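Local coordinates for EmGH1 (Erythrobacter marinus, PDB 5Z87), which probably hydrolyses beta-linked glucosides as a beta-glucosidase of glycosyl hydrolase family 3, at residues 135-140 with 170-175; 164-169 with 213-218. All blocks are in the same frame, centred on the assembly; numbering follows the deposited sequence. Where two conformers were deposited one is given.

Contact 1 of 2, residues 135-140 with 170-175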
ATOM      1  N   LEU A 135       5.680  18.669 -27.477  1.00 23.63           N
ATOM      2  CA  LEU A 135       4.736  18.007 -28.364  1.00 26.30           C
ATOM      3  C   LEU A 135       5.273  16.655 -28.824  1.00 27.52           C
ATOM      4  O   LEU A 135       6.379  16.563 -29.358  1.00 26.18           O
ATOM      5  CB  LEU A 135       4.458  18.900 -29.567  1.00 23.36           C
ATOM      6  CG  LEU A 135       3.746  18.252 -30.739  1.00 27.27           C
ATOM      7  CD1 LEU A 135       2.297  17.930 -30.391  1.00 17.57           C
ATOM      8  CD2 LEU A 135       3.849  19.228 -31.895  1.00 27.86           C
ATOM      9  N   LEU A 136       4.486  15.596 -28.627  1.00 21.73           N
ATOM     10  CA  LEU A 136       4.864  14.274 -29.122  1.00 29.58           C
ATOM     11  C   LEU A 136       4.589  14.246 -30.621  1.00 29.45           C
ATOM     12  O   LEU A 136       3.537  13.805 -31.092  1.00 27.14           O
ATOM     13  CB  LEU A 136       4.109  13.176 -28.385  1.00 27.42           C
ATOM     14  CG  LEU A 136       4.695  11.761 -28.320  1.00 26.28           C
ATOM     15  CD1 LEU A 136       3.691  10.822 -27.652  1.00 29.88           C
ATOM     16  CD2 LEU A 136       5.118  11.185 -29.670  1.00 27.29           C
ATOM     17  N   ALA A 137       5.568  14.718 -31.386  1.00 29.16           N
ATOM     18  CA  ALA A 137       5.446  14.721 -32.839  1.00 29.73           C
ATOM     19  C   ALA A 137       6.831  14.840 -33.451  1.00 29.33           C
ATOM     20  O   ALA A 137       7.749  15.398 -32.846  1.00 25.76           O
ATOM     21  CB  ALA A 137       4.549  15.862 -33.347  1.00 25.09           C
ATOM     22  N   ASP A 138       6.955  14.322 -34.667  1.00 32.12           N
ATOM     23  CA  ASP A 138       8.230  14.318 -35.363  1.00 31.34           C
ATOM     24  C   ASP A 138       8.781  15.733 -35.487  1.00 30.22           C
ATOM     25  O   ASP A 138       8.077  16.657 -35.907  1.00 30.83           O
ATOM     26  CB  ASP A 138       8.053  13.684 -36.738  1.00 39.60           C
ATOM     27  CG  ASP A 138       9.336  13.129 -37.281  1.00 50.66           C
ATOM     28  OD1 ASP A 138      10.198  13.934 -37.702  1.00 52.16           O
ATOM     29  OD2 ASP A 138       9.481  11.885 -37.264  1.00 62.90           O
ATOM     30  N   GLY A 139      10.033  15.910 -35.075  1.00 25.04           N
ATOM     31  CA  GLY A 139      10.691  17.192 -35.187  1.00 27.09           C
ATOM     32  C   GLY A 139      10.326  18.240 -34.161  1.00 26.27           C
ATOM     33  O   GLY A 139      10.795  19.371 -34.285  1.00 27.05           O
ATOM     34  N   ALA A 140       9.521  17.921 -33.145  1.00 25.58           N
ATOM     35  CA  ALA A 140       9.192  18.906 -32.115  1.00 21.09           C
ATOM     36  C   ALA A 140      10.244  18.923 -31.001  1.00 23.19           C
ATOM     37  O   ALA A 140      10.938  17.930 -30.762  1.00 20.40           O
ATOM     38  CB  ALA A 140       7.812  18.628 -31.519  1.00 24.13           C
ATOM     39  N   ARG A 170      -0.193  24.096 -31.812  1.00 22.99           N
ATOM     40  CA  ARG A 170      -1.267  24.798 -32.510  1.00 25.84           C
ATOM     41  C   ARG A 170      -0.882  25.087 -33.961  1.00 29.33           C
ATOM     42  O   ARG A 170      -1.703  24.930 -34.873  1.00 25.90           O
ATOM     43  CB  ARG A 170      -1.617  26.083 -31.752  1.00 21.48           C
ATOM     44  CG  ARG A 170      -2.919  26.750 -32.186  1.00 23.42           C
ATOM     45  CD  ARG A 170      -4.113  25.816 -32.000  1.00 36.68           C
ATOM     46  NE  ARG A 170      -5.309  26.268 -32.707  1.00 31.08           N
ATOM     47  CZ  ARG A 170      -6.304  26.941 -32.134  1.00 32.22           C
ATOM     48  NH1 ARG A 170      -7.359  27.323 -32.848  1.00 34.51           N
ATOM     49  NH2 ARG A 170      -6.243  27.238 -30.845  1.00 28.61           N
ATOM     50  N   SER A 171       0.371  25.469 -34.201  1.00 23.45           N
ATOM     51  CA  SER A 171       0.819  25.699 -35.570  1.00 31.99           C
ATOM     52  C   SER A 171       0.743  24.435 -36.418  1.00 26.66           C
ATOM     53  O   SER A 171       0.632  24.529 -37.645  1.00 27.92           O
ATOM     54  CB  SER A 171       2.251  26.250 -35.575  1.00 23.37           C
ATOM     55  OG  SER A 171       3.174  25.227 -35.243  1.00 28.58           O
ATOM     56  N   ARG A 172       0.795  23.260 -35.801  1.00 27.55           N
ATOM     57  CA  ARG A 172       0.689  21.996 -36.525  1.00 26.69           C
ATOM     58  C   ARG A 172      -0.738  21.452 -36.552  1.00 23.58           C
ATOM     59  O   ARG A 172      -0.956  20.322 -36.998  1.00 26.42           O
ATOM     60  CB  ARG A 172       1.647  20.956 -35.924  1.00 27.19           C
ATOM     61  CG  ARG A 172       3.132  21.323 -36.086  1.00 33.22           C
ATOM     62  CD  ARG A 172       4.067  20.440 -35.248  1.00 20.31           C
ATOM     63  NE  ARG A 172       4.138  19.085 -35.779  1.00 24.21           N
ATOM     64  CZ  ARG A 172       5.239  18.343 -35.797  1.00 24.63           C
ATOM     65  NH1 ARG A 172       6.379  18.819 -35.295  1.00 25.58           N
ATOM     66  NH2 ARG A 172       5.203  17.125 -36.321  1.00 23.67           N
ATOM     67  N   GLY A 173      -1.715  22.226 -36.094  1.00 22.63           N
ATOM     68  CA  GLY A 173      -3.098  21.833 -36.227  1.00 26.03           C
ATOM     69  C   GLY A 173      -3.726  21.224 -34.997  1.00 25.19           C
ATOM     70  O   GLY A 173      -4.911  20.883 -35.035  1.00 29.37           O
ATOM     71  N   SER A 174      -2.986  21.079 -33.909  1.00 24.47           N
ATOM     72  CA  SER A 174      -3.550  20.537 -32.680  1.00 27.92           C
ATOM     73  C   SER A 174      -4.026  21.674 -31.788  1.00 22.52           C
ATOM     74  O   SER A 174      -3.256  22.585 -31.482  1.00 27.91           O
ATOM     75  CB  SER A 174      -2.509  19.689 -31.946  1.00 30.60           C
ATOM     76  OG  SER A 174      -2.965  19.302 -30.663  1.00 30.54           O
ATOM     77  N   GLN A 175      -5.286  21.624 -31.361  1.00 22.80           N
ATOM     78  CA  GLN A 175      -5.795  22.644 -30.452  1.00 25.66           C
ATOM     79  C   GLN A 175      -6.191  22.059 -29.098  1.00 22.06           C
ATOM     80  O   GLN A 175      -6.841  22.747 -28.300  1.00 24.43           O
ATOM     81  CB  GLN A 175      -6.994  23.371 -31.065  1.00 31.41           C
ATOM     82  CG  GLN A 175      -7.024  23.341 -32.589  1.00 29.69           C
ATOM     83  CD  GLN A 175      -7.755  22.097 -33.089  1.00 32.55           C
ATOM     84  OE1 GLN A 175      -7.756  21.063 -32.417  1.00 29.14           O
ATOM     85  NE2 GLN A 175      -8.395  22.196 -34.254  1.00 32.22           N
TER
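Arg172 reaches Asp138 across backbones that stay well apart, the CA atoms of Ala137 and Arg172 lying 9.4 Å from each other, between a type II turn from Ala137 to Ala140 and the loop that leaves helix 155-171. One long side chain bridges that distance. The guanidinium takes the carbonyl O of Asp138 end-on, NH1 at 2.8 Å and NH2 at 2.9 Å from that O, so a single oxygen receives both bonds. Both are somewhat bent, as expected when two nitrogens converge on one atom. The oxygen lies in the guanidinium plane; NH2 approaches in the carbonyl plane, on a lone pair, whereas NH1 is tilted from it by 32°. Ala137 CB covers one face of the group near its rim, 3.3 Å from NH2. Farther back, Leu135 sends CD2 against the aliphatic part of the arginine, 3.6 Å from Arg172 CD, where the two side chains cross obliquely. The arginine chain bends about its CG-CD bond (chi3 71°), which turns NE off the line of the methylenes. Arg172 NE is spent on Asn104 OD1 of helix 101-116, and this further bond helps fix the rotation of the planar group. Were the side chain cut back to an alanine here, the Asp138 carbonyl would probably lose both its guanidinium donors, and a gap would be likely to open beside Leu135 and Ala137. In the turn, Ala140 N returns to Ala137 O at 3.1 Å, and Gly139 takes the positive phi of the third position. On the other side, Gly173 is the C-prime residue of a Schellman motif, its N bonded to Arg170 O. The pairing is thus an arginine at the C-terminal end of a helix clasping a beta-turn carbonyl, within the TIM-barrel-like N-terminal domain of family 3 glycosyl hydrolases.

Contact 2 of 2, residues 164-169 with 213-218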
ATOM      1  N   ALA A 164       5.985  27.469 -25.272  1.00 29.35           N
ATOM      2  CA  ALA A 164       6.666  27.027 -26.489  1.00 24.11           C
ATOM      3  C   ALA A 164       6.017  25.774 -27.051  1.00 28.43           C
ATOM      4  O   ALA A 164       5.849  25.645 -28.272  1.00 22.60           O
ATOM      5  CB  ALA A 164       8.154  26.775 -26.222  1.00 20.03           C
ATOM      6  N   THR A 165       5.641  24.840 -26.171  1.00 21.34           N
ATOM      7  CA  THR A 165       5.010  23.607 -26.620  1.00 20.43           C
ATOM      8  C   THR A 165       3.662  23.880 -27.279  1.00 24.23           C
ATOM      9  O   THR A 165       3.311  23.245 -28.282  1.00 16.95           O
ATOM     10  CB  THR A 165       4.835  22.646 -25.436  1.00 26.10           C
ATOM     11  OG1 THR A 165       6.118  22.309 -24.882  1.00 23.16           O
ATOM     12  CG2 THR A 165       4.131  21.383 -25.891  1.00 14.34           C
ATOM     13  N   ALA A 166       2.878  24.803 -26.707  1.00 19.16           N
ATOM     14  CA  ALA A 166       1.577  25.121 -27.287  1.00 29.16           C
ATOM     15  C   ALA A 166       1.725  25.724 -28.688  1.00 33.09           C
ATOM     16  O   ALA A 166       0.983  25.359 -29.612  1.00 28.63           O
ATOM     17  CB  ALA A 166       0.811  26.064 -26.358  1.00 17.63           C
ATOM     18  N   LYS A 167       2.686  26.642 -28.862  1.00 22.32           N
ATOM     19  CA  LYS A 167       2.959  27.223 -30.176  1.00 19.93           C
ATOM     20  C   LYS A 167       3.206  26.140 -31.204  1.00 23.71           C
ATOM     21  O   LYS A 167       2.630  26.160 -32.296  1.00 26.65           O
ATOM     22  CB  LYS A 167       4.180  28.145 -30.110  1.00 24.94           C
ATOM     23  CG  LYS A 167       3.942  29.497 -29.511  1.00 31.82           C
ATOM     24  CD  LYS A 167       5.266  30.262 -29.426  1.00 28.80           C
ATOM     25  CE  LYS A 167       5.087  31.566 -28.671  1.00 35.68           C
ATOM     26  NZ  LYS A 167       6.393  32.217 -28.381  1.00 45.10           N
ATOM     27  N   GLU A 168       4.087  25.191 -30.871  1.00 23.07           N
ATOM     28  CA  GLU A 168       4.428  24.135 -31.811  1.00 25.61           C
ATOM     29  C   GLU A 168       3.214  23.268 -32.116  1.00 30.57           C
ATOM     30  O   GLU A 168       3.021  22.837 -33.259  1.00 29.12           O
ATOM     31  CB  GLU A 168       5.592  23.291 -31.261  1.00 28.16           C
ATOM     32  CG  GLU A 168       6.878  24.089 -30.993  1.00 26.18           C
ATOM     33  CD  GLU A 168       8.142  23.232 -30.835  1.00 27.07           C
ATOM     34  OE1 GLU A 168       8.114  21.999 -31.083  1.00 26.32           O
ATOM     35  OE2 GLU A 168       9.183  23.815 -30.452  1.00 29.12           O
ATOM     36  N   ALA A 169       2.372  23.020 -31.112  1.00 28.08           N
ATOM     37  CA  ALA A 169       1.214  22.156 -31.319  1.00 27.06           C
ATOM     38  C   ALA A 169       0.150  22.856 -32.165  1.00 25.46           C
ATOM     39  O   ALA A 169      -0.361  22.285 -33.132  1.00 20.47           O
ATOM     40  CB  ALA A 169       0.638  21.716 -29.966  1.00 25.03           C
ATOM     41  N   GLU A 213      -1.462  27.322 -17.561  0.57 21.13           N
ATOM     42  CA  GLU A 213      -1.365  28.703 -17.999  0.57 24.74           C
ATOM     43  C   GLU A 213      -0.323  28.886 -19.100  0.57 26.59           C
ATOM     44  O   GLU A 213      -0.395  29.872 -19.837  0.57 27.82           O
ATOM     45  CB  GLU A 213      -1.114  29.602 -16.779  0.57 24.95           C
ATOM     46  CG  GLU A 213      -2.379  29.692 -15.894  0.57 27.46           C
ATOM     47  CD  GLU A 213      -2.219  30.484 -14.602  0.57 33.57           C
ATOM     48  OE1 GLU A 213      -1.222  30.280 -13.864  0.57 31.98           O
ATOM     49  OE2 GLU A 213      -3.128  31.294 -14.309  0.57 33.96           O
ATOM     50  N   GLY A 214       0.613  27.947 -19.256  1.00 29.53           N
ATOM     51  CA  GLY A 214       1.504  27.954 -20.401  1.00 25.03           C
ATOM     52  C   GLY A 214       0.861  27.409 -21.662  1.00 23.09           C
ATOM     53  O   GLY A 214       1.032  27.971 -22.745  1.00 29.31           O
ATOM     54  N   LEU A 215       0.118  26.307 -21.544  1.00 21.69           N
ATOM     55  CA  LEU A 215      -0.480  25.690 -22.724  1.00 21.98           C
ATOM     56  C   LEU A 215      -1.718  26.447 -23.208  1.00 23.29           C
ATOM     57  O   LEU A 215      -1.958  26.536 -24.415  1.00 18.08           O
ATOM     58  CB  LEU A 215      -0.830  24.229 -22.429  1.00 17.93           C
ATOM     59  CG  LEU A 215       0.323  23.223 -22.471  1.00 19.90           C
ATOM     60  CD1 LEU A 215      -0.123  21.875 -21.890  1.00 20.27           C
ATOM     61  CD2 LEU A 215       0.845  23.050 -23.900  1.00 16.01           C
ATOM     62  N   GLN A 216      -2.522  26.977 -22.285  1.00 21.34           N
ATOM     63  CA  GLN A 216      -3.773  27.643 -22.622  1.00 23.98           C
ATOM     64  C   GLN A 216      -3.675  29.158 -22.602  1.00 29.00           C
ATOM     65  O   GLN A 216      -4.565  29.823 -23.143  1.00 24.93           O
ATOM     66  CB  GLN A 216      -4.892  27.235 -21.648  1.00 19.08           C
ATOM     67  CG  GLN A 216      -5.345  25.783 -21.743  1.00 17.10           C
ATOM     68  CD  GLN A 216      -6.692  25.527 -21.060  1.00 22.93           C
ATOM     69  OE1 GLN A 216      -7.344  24.506 -21.312  1.00 19.24           O
ATOM     70  NE2 GLN A 216      -7.114  26.455 -20.196  1.00 18.63           N
ATOM     71  N   GLY A 217      -2.639  29.718 -21.982  1.00 29.78           N
ATOM     72  CA  GLY A 217      -2.627  31.124 -21.640  1.00 18.03           C
ATOM     73  C   GLY A 217      -3.320  31.373 -20.316  1.00 24.78           C
ATOM     74  O   GLY A 217      -3.999  30.513 -19.746  1.00 22.31           O
ATOM     75  N   ALA A 218      -3.139  32.589 -19.815  1.00 25.69           N
ATOM     76  CA  ALA A 218      -3.842  33.014 -18.620  1.00 21.13           C
ATOM     77  C   ALA A 218      -5.353  32.920 -18.846  1.00 25.65           C
ATOM     78  O   ALA A 218      -5.829  33.155 -19.959  1.00 28.98           O
ATOM     79  CB  ALA A 218      -3.434  34.442 -18.267  1.00 25.61           C
TER
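Ala166 and Leu215 meet where helix 155-171 packs on helix 201-216, two helices that lie between successive parallel strands of the TIM-barrel-like domain. The CA atoms of Ala166 and Leu215 are 5.0 Å apart, a close approach that the small alanine side chain permits. Ala166 CB points at the neighbouring helix and rests on its backbone, 3.4 Å from Leu215 O, while Gly214 O lies more distantly beside the same methyl. Leu215 answers with one branch: CG stands anti to the carbonyl carbon (chi1 -79°), and the end of the side chain comes nearer to the other helix than its first bond suggests. Chi1 and chi2 (169°) together bring Leu215 CD2 to 3.9 Å from both Ala166 N and Ala166 CB.

One residue earlier, the methyl of Thr165 marks the margin of this apolar patch. Its hydroxyl turns back to Val161 O in its own helix, which leaves CG2 for the interface; beyond it Thr165 also packs on Cys131 and Phe143. Behind Leu215 lies strand 229-235, where its side chain touches Thr230, and the Leu215 backbone is hydrogen-bonded to that of Ile228. The next residue, Gln216, ties the end of this helix to Thr230 N of strand 229-235 and to the residues leading into strand 276-279, OE1 reaching Ile275 N as well as Thr230 N, and NE2 reaching Gly273 O. At the margin, Thr165 CG2 faces Leu215 CD2 at 4.2 Å.

Following the chain from the N terminus, strand 126-129 gives way to the loop holding 135-140, whose partner lies beyond most of helix 155-171. Contact 1 closes this first loop at residues 170-175, at the helix end. Contact 2 starts earlier on the same helix, at 164-169, and closes only at 213-218, after strand 176-177 and most of helix 201-216; the two closures therefore cross. Helix 155-171 serves both, joining the loop after strand 126-129 to the next helix round the barrel. Their centres are 11 Å apart, and they touch directly: Ser174 N lies 3.0 Å from Ala169 O, a probable hydrogen bond.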